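Local coordinates for uncharacterized protein (Sus scrofa, PDB 5BNF) that is porcine CD38, a member of the ADP-ribosyl cyclase family that carries a small parallel beta-sheet packed against helices, at residues Val155-Asn160 with Leu189-Ile194; Ser162-Phe167 with Thr200-Cys205. All coordinates share one frame; numbering follows the deposited sequence.

Contact 1: residues Val155-Asn160 with Leu189-Ile194; sequences VQVFLN and LKAWVI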
loop_
_atom_site.group_PDB
_atom_site.type_symbol
_atom_site.label_atom_id
_atom_site.label_comp_id
_atom_site.label_asym_id
_atom_site.label_seq_id
_atom_site.Cartn_x
_atom_site.Cartn_y
_atom_site.Cartn_z
ATOM N N VAL A 155 -10.310 10.877 -5.243
ATOM C CA VAL A 155 -9.156 9.991 -5.240
ATOM C C VAL A 155 -8.690 9.753 -6.669
ATOM O O VAL A 155 -9.471 9.851 -7.619
ATOM C CB VAL A 155 -9.479 8.618 -4.594
ATOM C CG1 VAL A 155 -9.883 8.813 -3.162
ATOM C CG2 VAL A 155 -10.592 7.921 -5.363
ATOM N N GLN A 156 -7.414 9.424 -6.809
ATOM C CA GLN A 156 -6.829 9.176 -8.113
ATOM C C GLN A 156 -6.099 7.844 -8.166
ATOM O O GLN A 156 -5.658 7.317 -7.143
ATOM C CB GLN A 156 -5.830 10.283 -8.459
ATOM C CG GLN A 156 -6.412 11.666 -8.557
ATOM C CD GLN A 156 -5.341 12.709 -8.813
ATOM O OE1 GLN A 156 -4.710 13.208 -7.890
ATOM N NE2 GLN A 156 -5.116 13.019 -10.080
ATOM N N VAL A 157 -5.967 7.305 -9.372
ATOM C CA VAL A 157 -5.246 6.060 -9.566
ATOM C C VAL A 157 -4.561 6.137 -10.914
ATOM O O VAL A 157 -5.177 6.543 -11.899
ATOM C CB VAL A 157 -6.187 4.834 -9.523
ATOM C CG1 VAL A 157 -7.222 4.923 -10.626
ATOM C CG2 VAL A 157 -5.370 3.553 -9.645
ATOM N N PHE A 158 -3.276 5.793 -10.953
ATOM C CA PHE A 158 -2.526 5.815 -12.208
ATOM C C PHE A 158 -2.364 4.397 -12.737
ATOM O O PHE A 158 -1.953 3.491 -12.013
ATOM C CB PHE A 158 -1.151 6.476 -12.022
ATOM C CG PHE A 158 -1.223 7.949 -11.720
ATOM C CD1 PHE A 158 -1.701 8.401 -10.500
ATOM C CD2 PHE A 158 -0.834 8.885 -12.671
ATOM C CE1 PHE A 158 -1.792 9.769 -10.235
ATOM C CE2 PHE A 158 -0.922 10.248 -12.412
ATOM C CZ PHE A 158 -1.400 10.690 -11.193
ATOM N N LEU A 159 -2.700 4.213 -14.006
ATOM C CA LEU A 159 -2.620 2.914 -14.639
ATOM C C LEU A 159 -1.719 2.983 -15.857
ATOM O O LEU A 159 -1.477 4.063 -16.399
ATOM C CB LEU A 159 -4.022 2.455 -15.035
ATOM C CG LEU A 159 -5.036 2.527 -13.890
ATOM C CD1 LEU A 159 -6.427 2.179 -14.393
ATOM C CD2 LEU A 159 -4.603 1.580 -12.785
ATOM N N ASN A 160 -1.236 1.819 -16.279
ATOM C CA ASN A 160 -0.328 1.701 -17.409
ATOM C C ASN A 160 -1.006 1.337 -18.719
ATOM O O ASN A 160 -1.435 0.202 -18.916
ATOM C CB ASN A 160 0.745 0.667 -17.084
ATOM C CG ASN A 160 1.770 0.533 -18.178
ATOM O OD1 ASN A 160 1.779 1.381 -19.093
ATOM N ND2 ASN A 160 2.576 -0.419 -18.118
ATOM N N LEU A 189 -13.646 9.268 -8.332
ATOM C CA LEU A 189 -12.391 8.564 -8.514
ATOM C C LEU A 189 -11.973 8.866 -9.938
ATOM O O LEU A 189 -12.734 8.645 -10.873
ATOM C CB LEU A 189 -12.550 7.057 -8.334
ATOM C CG LEU A 189 -11.239 6.284 -8.533
ATOM C CD1 LEU A 189 -11.303 4.980 -7.769
ATOM C CD2 LEU A 189 -10.982 6.031 -10.009
ATOM N N LYS A 190 -10.774 9.397 -10.101
ATOM C CA LYS A 190 -10.285 9.723 -11.427
ATOM C C LYS A 190 -9.155 8.784 -11.786
ATOM O O LYS A 190 -8.250 8.555 -10.987
ATOM C CB LYS A 190 -9.803 11.177 -11.466
ATOM C CG LYS A 190 -10.932 12.187 -11.336
ATOM C CD LYS A 190 -10.454 13.527 -10.804
ATOM C CE LYS A 190 -9.214 14.026 -11.532
ATOM N NZ LYS A 190 -9.407 14.118 -13.002
ATOM N N ALA A 191 -9.211 8.227 -12.986
ATOM C CA ALA A 191 -8.165 7.318 -13.416
ATOM C C ALA A 191 -7.369 7.945 -14.543
ATOM O O ALA A 191 -7.937 8.596 -15.414
ATOM C CB ALA A 191 -8.772 5.993 -13.874
ATOM N N TRP A 192 -6.053 7.765 -14.508
ATOM C CA TRP A 192 -5.174 8.291 -15.547
ATOM C C TRP A 192 -4.456 7.109 -16.185
ATOM O O TRP A 192 -3.766 6.351 -15.499
ATOM C CB TRP A 192 -4.114 9.251 -14.971
ATOM C CG TRP A 192 -4.648 10.443 -14.218
ATOM C CD1 TRP A 192 -4.811 10.554 -12.866
ATOM C CD2 TRP A 192 -5.110 11.678 -14.779
ATOM N NE1 TRP A 192 -5.347 11.783 -12.549
ATOM C CE2 TRP A 192 -5.541 12.491 -13.706
ATOM C CE3 TRP A 192 -5.205 12.177 -16.083
ATOM C CZ2 TRP A 192 -6.057 13.775 -13.898
ATOM C CZ3 TRP A 192 -5.718 13.455 -16.275
ATOM C CH2 TRP A 192 -6.137 14.237 -15.186
ATOM N N VAL A 193 -4.636 6.935 -17.489
ATOM C CA VAL A 193 -3.962 5.859 -18.200
ATOM C C VAL A 193 -2.784 6.511 -18.918
ATOM O O VAL A 193 -2.963 7.379 -19.779
ATOM C CB VAL A 193 -4.897 5.170 -19.219
ATOM C CG1 VAL A 193 -4.148 4.092 -19.972
ATOM C CG2 VAL A 193 -6.079 4.552 -18.500
ATOM N N ILE A 194 -1.580 6.096 -18.541
ATOM C CA ILE A 194 -0.364 6.655 -19.111
ATOM C C ILE A 194 0.066 5.935 -20.371
ATOM O O ILE A 194 0.131 4.708 -20.409
ATOM C CB ILE A 194 0.795 6.589 -18.108
ATOM C CG1 ILE A 194 0.290 6.915 -16.703
ATOM C CG2 ILE A 194 1.879 7.564 -18.515
ATOM C CD1 ILE A 194 -0.436 8.232 -16.602
#
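Leu189 packs against Val155 where strands 153-160 and 186-194 run side by side in the parallel beta-sheet. They are the two strands of a beta-alpha-beta unit, with helix 172-180 in the crossover. The Leu189 side chain meets Val155 through CG, 3.6 Å from Val155 CG2. Its CD2 reaches on to Val157 CG1. Leu217 of helix 208-219 also touches Leu189, so this face of the sheet is covered by that helix.

Lys190 bonds to strand 155-160 through both its N and its O. Its N gives a hydrogen bond to Val155 O, and its O takes one from Val157 N at 3.1 Å. Ala191 turns back to the helix-covered face, where its CB lies 3.8 Å from Val157 CG1.

Trp192 repeats the backbone pattern: its N bonds to Val157 O and its O receives Leu159 N. Its indole stands on the other face, beside Phe158. Both side chains hold CG anti to the carbonyl carbon (chi1 -58° in Trp192, -67° in Phe158), and the two point the same way. The Phe158 ring and the five-membered ring of Trp192 form an offset stack, with centroids 4.8 Å apart and planes at 28°. Trp192 CD1 lies over the Phe158 face, displaced toward its rim.

Val193 returns to the buried face and touches Ile210 of helix 208-219. Ile194 closes the ladder through a hydrogen bond from its N to Leu159 O. Its CD1 sits at the edge of the Phe158 ring, near the ring plane, 4.0 Å from Phe158 CD2.

Contact 2: residues Ser162-Phe167 with Thr200-Cys205; sequences SISNAF and TPRDTC
Arg202 and Asp203 lay their side chains against the turn of backbone at Ser162-Ala166. Ser164 faces both and bonds Arg202 through OG, while Asp203 is bonded by Ala166 N. Arg202, Asp203 and Ser164 bury most of the surface between the segments. Neither segment is helix or strand.

Arg202 is bent at chi2 and chi3. The bends bring its guanidinium round to Ser164. Arg202 NH2 gives a hydrogen bond to Ser164 OG at 2.7 Å. The bond is not straight, with an angle of 144° at the hydrogen. Ser164 OG lies near the edge of the guanidinium, somewhat out of its plane. Nearer the backbone, Arg202 CB packs 3.5 Å from Ile163 C.

Asp203 is buried and reaches further into the turn. Its CG stands anti to the backbone N (chi1 -160°), which carries the carboxylate to the amide of Ala166. Ala166 N donates to Asp203 OD2 at 2.9 Å. It approaches on the anti side, 27° out of the carboxylate plane. Ala166 CB packs 3.5 Å from the same oxygen. Ser164 O also comes close, 3.1 Å from Asp203 CG, but it and the carboxylate are both acceptors and make no bond. The N-H of Ala166 probably helps offset the charge. Asp203 also touches Ser209 of helix 208-219.

Backbone hydrogen bonds between Gly161 and both Arg202 and Asp203 hold the same turn from its start. The arrangement is that of two neighbouring connections beyond the C-terminal ends of parallel strands in an alpha/beta sheet, pinned together by an aspartate that accepts a backbone N-H.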
loop_
_atom_site.group_PDB
_atom_site.type_symbol
_atom_site.label_atom_id
_atom_site.label_comp_id
_atom_site.label_asym_id
_atom_site.label_seq_id
_atom_site.Cartn_x
_atom_site.Cartn_y
_atom_site.Cartn_z
ATOM N N SER A 162 0.331 0.844 -21.455
ATOM C CA SER A 162 1.163 0.008 -22.313
ATOM C C SER A 162 0.933 -1.487 -22.106
ATOM O O SER A 162 1.514 -2.306 -22.814
ATOM C CB SER A 162 2.648 0.350 -22.135
ATOM O OG SER A 162 3.072 0.161 -20.800
ATOM N N ILE A 163 0.089 -1.848 -21.142
ATOM C CA ILE A 163 -0.212 -3.259 -20.916
ATOM C C ILE A 163 -1.670 -3.529 -21.289
ATOM O O ILE A 163 -2.515 -2.634 -21.222
ATOM C CB ILE A 163 0.037 -3.685 -19.452
ATOM C CG1 ILE A 163 -0.941 -2.985 -18.516
ATOM C CG2 ILE A 163 1.476 -3.365 -19.060
ATOM C CD1 ILE A 163 -0.802 -3.423 -17.072
ATOM N N SER A 164 -1.952 -4.765 -21.685
ATOM C CA SER A 164 -3.291 -5.174 -22.111
ATOM C C SER A 164 -4.443 -4.819 -21.182
ATOM O O SER A 164 -5.504 -4.398 -21.640
ATOM C CB SER A 164 -3.316 -6.680 -22.363
ATOM O OG SER A 164 -2.427 -7.033 -23.408
ATOM N N ASN A 165 -4.240 -4.996 -19.883
ATOM C CA ASN A 165 -5.284 -4.709 -18.906
ATOM C C ASN A 165 -4.797 -3.833 -17.763
ATOM O O ASN A 165 -4.461 -4.329 -16.689
ATOM C CB ASN A 165 -5.829 -6.018 -18.346
ATOM C CG ASN A 165 -6.541 -6.840 -19.396
ATOM O OD1 ASN A 165 -6.405 -8.059 -19.440
ATOM N ND2 ASN A 165 -7.314 -6.171 -20.248
ATOM N N ALA A 166 -4.769 -2.527 -18.005
ATOM C CA ALA A 166 -4.317 -1.556 -17.016
ATOM C C ALA A 166 -4.970 -1.753 -15.652
ATOM O O ALA A 166 -4.325 -1.580 -14.626
ATOM C CB ALA A 166 -4.579 -0.146 -17.524
ATOM N N PHE A 167 -6.249 -2.103 -15.641
ATOM C CA PHE A 167 -6.949 -2.321 -14.384
ATOM C C PHE A 167 -7.080 -3.815 -14.145
ATOM O O PHE A 167 -7.811 -4.504 -14.852
ATOM C CB PHE A 167 -8.335 -1.677 -14.407
ATOM C CG PHE A 167 -9.175 -2.019 -13.214
ATOM C CD1 PHE A 167 -8.934 -1.426 -11.984
ATOM C CD2 PHE A 167 -10.170 -2.993 -13.302
ATOM C CE1 PHE A 167 -9.669 -1.800 -10.856
ATOM C CE2 PHE A 167 -10.903 -3.368 -12.189
ATOM C CZ PHE A 167 -10.652 -2.773 -10.962
ATOM N N THR A 200 1.952 2.440 -29.418
ATOM C CA THR A 200 0.495 2.542 -29.474
ATOM C C THR A 200 -0.109 1.978 -28.185
ATOM O O THR A 200 0.493 1.127 -27.530
ATOM C CB THR A 200 -0.064 1.744 -30.671
ATOM O OG1 THR A 200 0.765 1.965 -31.819
ATOM C CG2 THR A 200 -1.480 2.190 -31.000
ATOM N N PRO A 201 -1.306 2.448 -27.803
ATOM C CA PRO A 201 -1.933 1.947 -26.578
ATOM C C PRO A 201 -2.391 0.492 -26.620
ATOM O O PRO A 201 -3.129 0.087 -27.518
ATOM C CB PRO A 201 -3.107 2.900 -26.380
ATOM C CG PRO A 201 -2.605 4.175 -26.966
ATOM C CD PRO A 201 -1.966 3.690 -28.244
ATOM N N ARG A 202 -1.942 -0.283 -25.637
ATOM C CA ARG A 202 -2.328 -1.683 -25.509
ATOM C C ARG A 202 -3.699 -1.690 -24.834
ATOM O O ARG A 202 -4.505 -2.597 -25.036
ATOM C CB ARG A 202 -1.320 -2.433 -24.636
ATOM C CG ARG A 202 0.046 -2.622 -25.267
ATOM C CD ARG A 202 0.034 -3.775 -26.252
ATOM N NE ARG A 202 -0.354 -5.030 -25.609
ATOM C CZ ARG A 202 -0.401 -6.206 -26.229
ATOM N NH1 ARG A 202 -0.084 -6.294 -27.514
ATOM N NH2 ARG A 202 -0.769 -7.296 -25.567
ATOM N N ASP A 203 -3.948 -0.662 -24.033
ATOM C CA ASP A 203 -5.210 -0.522 -23.324
ATOM C C ASP A 203 -5.512 0.965 -23.204
ATOM O O ASP A 203 -4.608 1.777 -23.027
ATOM C CB ASP A 203 -5.102 -1.170 -21.943
ATOM C CG ASP A 203 -6.454 -1.494 -21.346
ATOM O OD1 ASP A 203 -7.405 -1.717 -22.119
ATOM O OD2 ASP A 203 -6.563 -1.544 -20.106
ATOM N N THR A 204 -6.780 1.330 -23.316
ATOM C CA THR A 204 -7.159 2.734 -23.242
ATOM C C THR A 204 -8.354 2.888 -22.324
ATOM O O THR A 204 -8.863 1.905 -21.795
ATOM C CB THR A 204 -7.555 3.270 -24.633
ATOM O OG1 THR A 204 -8.841 2.749 -24.991
ATOM C CG2 THR A 204 -6.546 2.828 -25.681
ATOM N N CYS A 205 -8.788 4.131 -22.140
ATOM C CA CYS A 205 -9.947 4.435 -21.308
ATOM C C CYS A 205 -11.218 3.795 -21.866
ATOM O O CYS A 205 -12.220 3.654 -21.156
ATOM C CB CYS A 205 -10.170 5.950 -21.215
ATOM S SG CYS A 205 -9.146 6.875 -20.020
#

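In the fold
From the N terminus, the chain runs through helices and the short strand 75-77 before it reaches strand 153-160, which holds the first segment of contact 1. It then passes directly into the loop 162-167 of contact 2. Helix 172-180 follows, and segment 189-194 in strand 186-194 closes contact 1 across 28 intervening residues. The loop 200-205 then closes contact 2 across 32. The two closures therefore cross, with their segments alternating. Contact 1 joins central strands of the sheet, and contact 2 joins the loops that leave them. They touch where Ala166 CB packs on Leu159 CB and where Val193 meets Asp203 and Cys205. The Cys205-Cys226 disulfide ties the second loop to strand 223-229.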